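Local coordinates for protein probable polysaccharide deacetylase PDAA (Bacillus subtilis, PDB 1W17) that removes the acetyl group from N-acetylmuramic acid in peptidoglycan, a step toward the muramic delta-lactam of the spore cortex that germination requires, at residues 54-59 / 181-186. Sequence-based numbering, arbitrary orientation.
Sequences KYDAFY and GYQTVF
The Phe58 ring meets Gln183 at its edge: CG of Gln183 lies near the ring plane, 3.4 Å from CE1 of Phe58, and the amide NE2 sits in that plane beside the same rim, ring and amide planes 26° apart. Met253 and Leu252 of helix 249-257 also touch the ring. Val185 runs alongside Phe58, the two side chains heading in one direction, with CG2 of Val185 3.8 Å from CZ of Phe58. The Phe186 ring carries CG2 of Thr184 over one face, displaced from the ring centre, stacks with Trp31 and has CB of Ala57 near CE2. A bend at chi2 (67°) brings the Gln183 amide to Asp56, just ahead of strand 57-58, where NE2 of Gln183 comes 3.4 Å from CB of Asp56. With an alanine here in place of Gln183, the Phe58 edge and Asp56 CB would probably lose this cover, and a gap is likely to open beside Met253. The backbones pair as parallel strands, Ala57 with Thr184 and Phe58 with Val185. Thr184 N donates to Asp56 O (2.8 Å), Phe58 N to Thr184 O (3.2 Å) and Phe186 N to Phe58 O (2.9 Å). At the Asp56 end, a water joins Tyr182 O to OG1 of Thr184 and reaches Asp56 O weakly. Strand 183-185 is the middle of a three-strand parallel sheet, bonded on its other side to strand 161-162. Val185 lies about 8 Å, side chain to side chain, from Asp73, the probable proton acceptor. Three backbone bonds thus fix the strand register, while apolar groups pack on both sheet faces.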
ATOM      1  N   LYS A  54       3.469   3.580  19.113  1.00 43.71           N
ATOM      2  CA  LYS A  54       3.799   2.495  20.027  1.00 42.30           C
ATOM      3  C   LYS A  54       4.407   1.284  19.332  1.00 40.89           C
ATOM      4  O   LYS A  54       5.333   0.660  19.850  1.00 38.86           O
ATOM      5  CB  LYS A  54       2.556   2.056  20.799  1.00 43.19           C
ATOM      6  CG  LYS A  54       2.855   1.084  21.928  1.00 43.27           C
ATOM      7  CD  LYS A  54       1.617   0.852  22.756  1.00 44.41           C
ATOM      8  CE  LYS A  54       1.940   0.139  24.057  1.00 45.79           C
ATOM      9  NZ  LYS A  54       0.748   0.162  24.958  1.00 47.44           N
ATOM     10  N   TYR A  55       3.879   0.941  18.164  1.00 38.49           N
ATOM     11  CA  TYR A  55       4.392  -0.207  17.440  1.00 37.37           C
ATOM     12  C   TYR A  55       5.093   0.209  16.160  1.00 36.23           C
ATOM     13  O   TYR A  55       5.437   1.382  15.968  1.00 37.93           O
ATOM     14  CB  TYR A  55       3.255  -1.182  17.145  1.00 37.51           C
ATOM     15  CG  TYR A  55       2.627  -1.691  18.414  1.00 38.63           C
ATOM     16  CD1 TYR A  55       1.431  -1.154  18.890  1.00 38.32           C
ATOM     17  CD2 TYR A  55       3.270  -2.657  19.184  1.00 38.71           C
ATOM     18  CE1 TYR A  55       0.890  -1.563  20.105  1.00 39.37           C
ATOM     19  CE2 TYR A  55       2.746  -3.070  20.396  1.00 39.19           C
ATOM     20  CZ  TYR A  55       1.554  -2.522  20.853  1.00 40.67           C
ATOM     21  OH  TYR A  55       1.030  -2.933  22.058  1.00 42.07           O
ATOM     22  N   ASP A  56       5.305  -0.741  15.272  1.00 33.07           N
ATOM     23  CA  ASP A  56       5.987  -0.404  14.041  1.00 33.59           C
ATOM     24  C   ASP A  56       4.943  -0.254  12.941  1.00 32.82           C
ATOM     25  O   ASP A  56       4.521  -1.247  12.313  1.00 27.12           O
ATOM     26  CB  ASP A  56       7.045  -1.479  13.742  1.00 35.66           C
ATOM     27  CG  ASP A  56       8.169  -1.513  14.815  1.00 35.56           C
ATOM     28  OD1 ASP A  56       8.939  -2.497  14.847  1.00 34.47           O
ATOM     29  OD2 ASP A  56       8.281  -0.552  15.617  1.00 35.47           O
ATOM     30  N   ALA A  57       4.499   1.000  12.768  1.00 30.82           N
ATOM     31  CA  ALA A  57       3.475   1.352  11.788  1.00 30.13           C
ATOM     32  C   ALA A  57       3.423   2.848  11.470  1.00 28.87           C
ATOM     33  O   ALA A  57       3.813   3.688  12.280  1.00 31.09           O
ATOM     34  CB  ALA A  57       2.096   0.870  12.278  1.00 28.09           C
ATOM     35  N   PHE A  58       2.938   3.176  10.280  1.00 24.95           N
ATOM     36  CA  PHE A  58       2.816   4.563   9.837  1.00 23.72           C
ATOM     37  C   PHE A  58       1.798   4.722   8.714  1.00 23.20           C
ATOM     38  O   PHE A  58       1.485   3.764   8.004  1.00 23.38           O
ATOM     39  CB  PHE A  58       4.159   5.125   9.340  1.00 23.56           C
ATOM     40  CG  PHE A  58       4.890   4.226   8.368  1.00 24.14           C
ATOM     41  CD1 PHE A  58       5.722   3.202   8.827  1.00 25.12           C
ATOM     42  CD2 PHE A  58       4.743   4.400   6.994  1.00 23.66           C
ATOM     43  CE1 PHE A  58       6.397   2.362   7.925  1.00 25.59           C
ATOM     44  CE2 PHE A  58       5.399   3.578   6.092  1.00 23.09           C
ATOM     45  CZ  PHE A  58       6.235   2.548   6.556  1.00 25.51           C
ATOM     46  N   TYR A  59       1.279   5.935   8.566  1.00 21.02           N
ATOM     47  CA  TYR A  59       0.325   6.234   7.510  1.00 21.28           C
ATOM     48  C   TYR A  59       0.794   7.419   6.704  1.00 18.68           C
ATOM     49  O   TYR A  59       0.170   7.790   5.710  1.00 20.41           O
ATOM     50  CB  TYR A  59      -1.079   6.507   8.059  1.00 23.02           C
ATOM     51  CG  TYR A  59      -1.224   7.659   9.042  1.00 25.72           C
ATOM     52  CD1 TYR A  59      -0.892   7.505  10.386  1.00 27.07           C
ATOM     53  CD2 TYR A  59      -1.812   8.856   8.650  1.00 28.79           C
ATOM     54  CE1 TYR A  59      -1.162   8.520  11.332  1.00 26.25           C
ATOM     55  CE2 TYR A  59      -2.090   9.878   9.582  1.00 27.76           C
ATOM     56  CZ  TYR A  59      -1.769   9.697  10.910  1.00 29.06           C
ATOM     57  OH  TYR A  59      -2.100  10.690  11.812  1.00 31.09           O
ATOM     58  N   GLY A 181       8.598  -9.314  12.786  1.00 28.27           N
ATOM     59  CA  GLY A 181       9.461  -8.513  11.928  1.00 28.66           C
ATOM     60  C   GLY A 181       8.801  -7.606  10.901  1.00 27.57           C
ATOM     61  O   GLY A 181       9.482  -7.007  10.069  1.00 28.78           O
ATOM     62  N   TYR A 182       7.484  -7.479  10.955  1.00 24.50           N
ATOM     63  CA  TYR A 182       6.797  -6.630   9.991  1.00 24.20           C
ATOM     64  C   TYR A 182       6.563  -5.194  10.405  1.00 24.04           C
ATOM     65  O   TYR A 182       6.329  -4.874  11.567  1.00 23.66           O
ATOM     66  CB  TYR A 182       5.440  -7.227   9.612  1.00 21.54           C
ATOM     67  CG  TYR A 182       5.524  -8.431   8.722  1.00 24.15           C
ATOM     68  CD1 TYR A 182       5.697  -9.709   9.260  1.00 23.29           C
ATOM     69  CD2 TYR A 182       5.459  -8.294   7.327  1.00 20.85           C
ATOM     70  CE1 TYR A 182       5.805 -10.836   8.426  1.00 21.83           C
ATOM     71  CE2 TYR A 182       5.565  -9.421   6.487  1.00 20.91           C
ATOM     72  CZ  TYR A 182       5.742 -10.682   7.053  1.00 22.81           C
ATOM     73  OH  TYR A 182       5.890 -11.796   6.244  1.00 26.10           O
ATOM     74  N   GLN A 183       6.623  -4.329   9.409  1.00 24.53           N
ATOM     75  CA  GLN A 183       6.361  -2.912   9.575  1.00 24.94           C
ATOM     76  C   GLN A 183       4.943  -2.806   9.003  1.00 23.05           C
ATOM     77  O   GLN A 183       4.748  -3.180   7.855  1.00 22.59           O
ATOM     78  CB  GLN A 183       7.335  -2.153   8.682  1.00 28.66           C
ATOM     79  CG  GLN A 183       7.495  -0.704   8.962  1.00 34.44           C
ATOM     80  CD  GLN A 183       8.149  -0.445  10.294  1.00 32.90           C
ATOM     81  OE1 GLN A 183       9.116  -1.109  10.674  1.00 37.20           O
ATOM     82  NE2 GLN A 183       7.630   0.529  11.009  1.00 36.08           N
ATOM     83  N   THR A 184       3.963  -2.325   9.768  1.00 19.09           N
ATOM     84  CA  THR A 184       2.606  -2.218   9.245  1.00 20.89           C
ATOM     85  C   THR A 184       2.408  -0.884   8.556  1.00 21.03           C
ATOM     86  O   THR A 184       2.601   0.188   9.146  1.00 21.19           O
ATOM     87  CB  THR A 184       1.553  -2.404  10.346  1.00 21.74           C
ATOM     88  OG1 THR A 184       1.588  -3.767  10.782  1.00 23.07           O
ATOM     89  CG2 THR A 184       0.143  -2.079   9.817  1.00 24.08           C
ATOM     90  N   VAL A 185       2.014  -0.956   7.295  1.00 19.01           N
ATOM     91  CA  VAL A 185       1.833   0.246   6.502  1.00 19.12           C
ATOM     92  C   VAL A 185       0.378   0.616   6.195  1.00 19.62           C
ATOM     93  O   VAL A 185      -0.312  -0.101   5.472  1.00 19.00           O
ATOM     94  CB  VAL A 185       2.575   0.077   5.161  1.00 18.63           C
ATOM     95  CG1 VAL A 185       2.527   1.367   4.339  1.00 19.66           C
ATOM     96  CG2 VAL A 185       4.015  -0.369   5.428  1.00 19.33           C
ATOM     97  N   PHE A 186      -0.078   1.752   6.711  1.00 17.42           N
ATOM     98  CA  PHE A 186      -1.419   2.192   6.393  1.00 18.82           C
ATOM     99  C   PHE A 186      -1.396   3.122   5.179  1.00 19.03           C
ATOM    100  O   PHE A 186      -0.678   2.854   4.221  1.00 22.22           O
ATOM    101  CB  PHE A 186      -2.055   2.839   7.627  1.00 19.33           C
ATOM    102  CG  PHE A 186      -2.295   1.859   8.739  1.00 20.08           C
ATOM    103  CD1 PHE A 186      -3.239   0.854   8.594  1.00 18.69           C
ATOM    104  CD2 PHE A 186      -1.571   1.931   9.926  1.00 21.30           C
ATOM    105  CE1 PHE A 186      -3.470  -0.078   9.622  1.00 20.39           C
ATOM    106  CE2 PHE A 186      -1.797   1.001  10.966  1.00 20.56           C
ATOM    107  CZ  PHE A 186      -2.751  -0.001  10.805  1.00 21.40           C
TER
HETATM  108  O   HOH W   1       3.669  -4.564  12.353  1.00 22.91           O